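Local coordinates for protein glucokinase (PDB 2QM1) that probably phosphorylates glucose with ATP, as a zinc- and magnesium-binding sugar kinase of the ROK family, at residues D5-I11 with D67-M73. Residues are numbered along the deposited sequence; the frame is centred on the assembly and turned at random.
Sequences DKKIIGI and DFVGIGM
Ile9 lays its CD1 methyl over one face of the Phe68 ring, 3.7 Å from the ring centroid and 25° off the normal, a CH-pi contact displaced toward the CD2-CE2 rim. The ethyl branch is brought there by chi1 of -66°, which sets CG1 beside the backbone N and turns it back toward Phe68. Behind it, CB of Ile9 rests on CG1 of Ile71. The CG2 branch of Ile71 meets CD1 of Ile11 at 3.3 Å, tighter than normal carbon contact, while CB and CG2 of Ile11 lie against CG of selenomethionine Met73. Phe68, Ile9, Ile71, Ile11 and Met73 thus line one face of a parallel strand pair whose axes cross at 18°.

Main-chain bonds weave the two strands together: Lys7 O accepts from Val69 N at 2.7 Å, Ile9 N donates to Gly70 O, and Ile9 O accepts from Gly72 N at 2.8 Å. Near Val69, whose backbone turns out of extended geometry, the register slips by one residue: Lys7 pairs with Phe68 but Ile9 with Ile71, as at a beta bulge. At the polar end, Lys7 NZ forms a salt bridge with Asp67 OD2 (3.0 Å), approaching on the anti side and somewhat out of the carboxylate plane. The same ammonium also bonds Asp5 O at 3.1 Å, probably offsetting the proximity of that carbonyl to Asp67 OD2.

These are adjacent inner strands of the five-stranded mixed sheet, order 3-2-1-4-5, of the ribonuclease H-like fold that forms each lobe of ASKHA kinases; 7-13 is the middle strand. Strand 17-24 flanks 7-13, strand 112-116 flanks 68-75, and helix 46-60 covers the apolar face through Ile50, Ile54 and Ile58.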
ATOM      1  N   ASP B   5      20.643 -27.641  16.423  1.00 45.83           N
ATOM      2  CA  ASP B   5      19.948 -27.796  17.704  1.00 43.64           C
ATOM      3  C   ASP B   5      19.059 -26.611  18.065  1.00 41.97           C
ATOM      4  O   ASP B   5      18.213 -26.718  18.944  1.00 41.65           O
ATOM      5  CB  ASP B   5      20.959 -28.039  18.824  1.00 44.27           C
ATOM      6  CG  ASP B   5      21.692 -29.379  18.666  1.00 47.17           C
ATOM      7  OD1 ASP B   5      21.016 -30.384  18.392  1.00 51.21           O
ATOM      8  OD2 ASP B   5      22.932 -29.431  18.775  1.00 51.06           O
ATOM      9  N   LYS B   6      19.268 -25.472  17.411  1.00 40.38           N
ATOM     10  CA  LYS B   6      18.481 -24.260  17.662  1.00 39.11           C
ATOM     11  C   LYS B   6      17.084 -24.447  17.163  1.00 38.92           C
ATOM     12  O   LYS B   6      16.886 -25.016  16.075  1.00 39.04           O
ATOM     13  CB  LYS B   6      19.041 -23.060  16.914  1.00 38.44           C
ATOM     14  CG  LYS B   6      20.532 -22.684  17.128  1.00 40.74           C
ATOM     15  CD  LYS B   6      21.028 -22.877  18.512  1.00 41.74           C
ATOM     16  CE  LYS B   6      20.510 -21.870  19.510  1.00 48.12           C
ATOM     17  NZ  LYS B   6      21.504 -21.828  20.676  1.00 47.09           N
ATOM     18  N   LYS B   7      16.146 -23.916  17.933  1.00 37.93           N
ATOM     19  CA  LYS B   7      14.706 -24.007  17.698  1.00 38.02           C
ATOM     20  C   LYS B   7      14.038 -22.639  17.894  1.00 38.36           C
ATOM     21  O   LYS B   7      14.544 -21.769  18.622  1.00 34.90           O
ATOM     22  CB  LYS B   7      14.068 -25.035  18.636  1.00 37.85           C
ATOM     23  CG  LYS B   7      14.644 -26.501  18.521  1.00 38.24           C
ATOM     24  CD  LYS B   7      14.081 -27.387  19.637  1.00 39.91           C
ATOM     25  CE  LYS B   7      14.621 -28.860  19.603  1.00 42.04           C
ATOM     26  NZ  LYS B   7      16.106 -28.873  19.801  1.00 40.61           N
ATOM     27  N   ILE B   8      12.933 -22.444  17.182  1.00 37.85           N
ATOM     28  CA  ILE B   8      12.099 -21.252  17.362  1.00 39.36           C
ATOM     29  C   ILE B   8      10.679 -21.797  17.600  1.00 40.96           C
ATOM     30  O   ILE B   8      10.348 -22.913  17.164  1.00 40.59           O
ATOM     31  CB  ILE B   8      12.186 -20.277  16.137  1.00 39.02           C
ATOM     32  CG1 ILE B   8      11.787 -21.023  14.865  1.00 37.76           C
ATOM     33  CG2 ILE B   8      13.613 -19.740  15.965  1.00 39.21           C
ATOM     34  CD1 ILE B   8      12.140 -20.310  13.637  1.00 37.65           C
ATOM     35  N   ILE B   9       9.906 -21.048  18.378  1.00 40.62           N
ATOM     36  CA  ILE B   9       8.521 -21.387  18.671  1.00 39.29           C
ATOM     37  C   ILE B   9       7.608 -20.384  17.950  1.00 39.01           C
ATOM     38  O   ILE B   9       7.817 -19.165  18.024  1.00 38.34           O
ATOM     39  CB  ILE B   9       8.248 -21.374  20.210  1.00 38.60           C
ATOM     40  CG1 ILE B   9       9.033 -22.488  20.912  1.00 38.50           C
ATOM     41  CG2 ILE B   9       6.687 -21.508  20.491  1.00 40.75           C
ATOM     42  CD1 ILE B   9       9.189 -22.337  22.448  1.00 36.19           C
ATOM     43  N   GLY B  10       6.595 -20.893  17.260  1.00 38.64           N
ATOM     44  CA  GLY B  10       5.537 -20.005  16.723  1.00 38.65           C
ATOM     45  C   GLY B  10       4.197 -20.248  17.405  1.00 39.29           C
ATOM     46  O   GLY B  10       3.863 -21.373  17.721  1.00 39.63           O
ATOM     47  N   ILE B  11       3.450 -19.178  17.649  1.00 39.02           N
ATOM     48  CA  ILE B  11       2.129 -19.263  18.269  1.00 38.56           C
ATOM     49  C   ILE B  11       1.152 -18.617  17.311  1.00 39.62           C
ATOM     50  O   ILE B  11       1.372 -17.487  16.844  1.00 39.95           O
ATOM     51  CB  ILE B  11       2.061 -18.554  19.633  1.00 38.21           C
ATOM     52  CG1 ILE B  11       3.090 -19.184  20.594  1.00 39.34           C
ATOM     53  CG2 ILE B  11       0.585 -18.584  20.189  1.00 36.94           C
ATOM     54  CD1 ILE B  11       3.709 -18.215  21.715  1.00 37.07           C
ATOM     55  N   ASP B  67      18.214 -24.000  23.803  1.00 47.29           N
ATOM     56  CA  ASP B  67      18.075 -24.266  22.365  1.00 46.99           C
ATOM     57  C   ASP B  67      17.148 -23.273  21.674  1.00 45.44           C
ATOM     58  O   ASP B  67      17.226 -23.125  20.460  1.00 46.17           O
ATOM     59  CB  ASP B  67      17.500 -25.651  22.079  1.00 47.87           C
ATOM     60  CG  ASP B  67      18.523 -26.773  22.181  1.00 50.67           C
ATOM     61  OD1 ASP B  67      19.688 -26.561  22.626  1.00 51.15           O
ATOM     62  OD2 ASP B  67      18.099 -27.907  21.839  1.00 54.65           O
ATOM     63  N   PHE B  68      16.231 -22.650  22.416  1.00 43.99           N
ATOM     64  CA  PHE B  68      15.207 -21.784  21.808  1.00 42.77           C
ATOM     65  C   PHE B  68      15.780 -20.407  21.516  1.00 41.55           C
ATOM     66  O   PHE B  68      16.258 -19.732  22.445  1.00 40.41           O
ATOM     67  CB  PHE B  68      13.950 -21.639  22.695  1.00 43.09           C
ATOM     68  CG  PHE B  68      13.132 -22.913  22.810  1.00 44.43           C
ATOM     69  CD1 PHE B  68      13.104 -23.612  23.989  1.00 42.74           C
ATOM     70  CD2 PHE B  68      12.418 -23.409  21.726  1.00 42.75           C
ATOM     71  CE1 PHE B  68      12.387 -24.783  24.093  1.00 45.36           C
ATOM     72  CE2 PHE B  68      11.684 -24.572  21.841  1.00 42.71           C
ATOM     73  CZ  PHE B  68      11.662 -25.249  23.021  1.00 43.85           C
ATOM     74  N   VAL B  69      15.754 -20.009  20.233  1.00 39.23           N
ATOM     75  CA  VAL B  69      16.315 -18.704  19.807  1.00 40.38           C
ATOM     76  C   VAL B  69      15.309 -17.604  20.165  1.00 39.67           C
ATOM     77  O   VAL B  69      15.663 -16.498  20.645  1.00 40.58           O
ATOM     78  CB  VAL B  69      16.651 -18.708  18.285  1.00 40.90           C
ATOM     79  CG1 VAL B  69      16.896 -17.275  17.750  1.00 43.09           C
ATOM     80  CG2 VAL B  69      17.817 -19.661  17.993  1.00 38.90           C
ATOM     81  N   GLY B  70      14.046 -17.934  19.965  1.00 38.29           N
ATOM     82  CA  GLY B  70      12.954 -17.163  20.564  1.00 37.85           C
ATOM     83  C   GLY B  70      11.552 -17.629  20.217  1.00 35.86           C
ATOM     84  O   GLY B  70      11.355 -18.688  19.613  1.00 35.98           O
ATOM     85  N   ILE B  71      10.575 -16.792  20.546  1.00 35.92           N
ATOM     86  CA  ILE B  71       9.123 -17.111  20.332  1.00 35.36           C
ATOM     87  C   ILE B  71       8.520 -15.996  19.499  1.00 37.08           C
ATOM     88  O   ILE B  71       8.659 -14.806  19.843  1.00 38.49           O
ATOM     89  CB  ILE B  71       8.353 -17.154  21.695  1.00 34.20           C
ATOM     90  CG1 ILE B  71       8.853 -18.283  22.575  1.00 36.49           C
ATOM     91  CG2 ILE B  71       6.855 -17.385  21.526  1.00 32.16           C
ATOM     92  CD1 ILE B  71       8.651 -18.005  24.078  1.00 40.09           C
ATOM     93  N   GLY B  72       7.831 -16.359  18.433  1.00 36.95           N
ATOM     94  CA  GLY B  72       7.007 -15.412  17.701  1.00 37.03           C
ATOM     95  C   GLY B  72       5.518 -15.738  17.842  1.00 36.62           C
ATOM     96  O   GLY B  72       5.127 -16.895  17.875  1.00 34.99           O
HETATM   97  N   MSE B  73       4.689 -14.708  17.928  1.00 36.13           N
HETATM   98  CA  MSE B  73       3.225 -14.921  18.060  1.00 38.69           C
HETATM   99  C   MSE B  73       2.389 -14.052  17.109  1.00 37.30           C
HETATM  100  O   MSE B  73       2.665 -12.892  16.965  1.00 37.26           O
HETATM  101  CB  MSE B  73       2.791 -14.687  19.529  1.00 36.67           C
HETATM  102  CG  MSE B  73       1.278 -14.885  19.783  1.00 39.10           C
HETATM  103 SE   MSE B  73       0.988 -14.668  21.690  0.70 46.27          SE
HETATM  104  CE  MSE B  73      -0.711 -13.718  21.604  1.00 47.45           C
TER
HETATM  105  O   HOH W   1      19.128 -20.053  22.097  1.00 44.35           O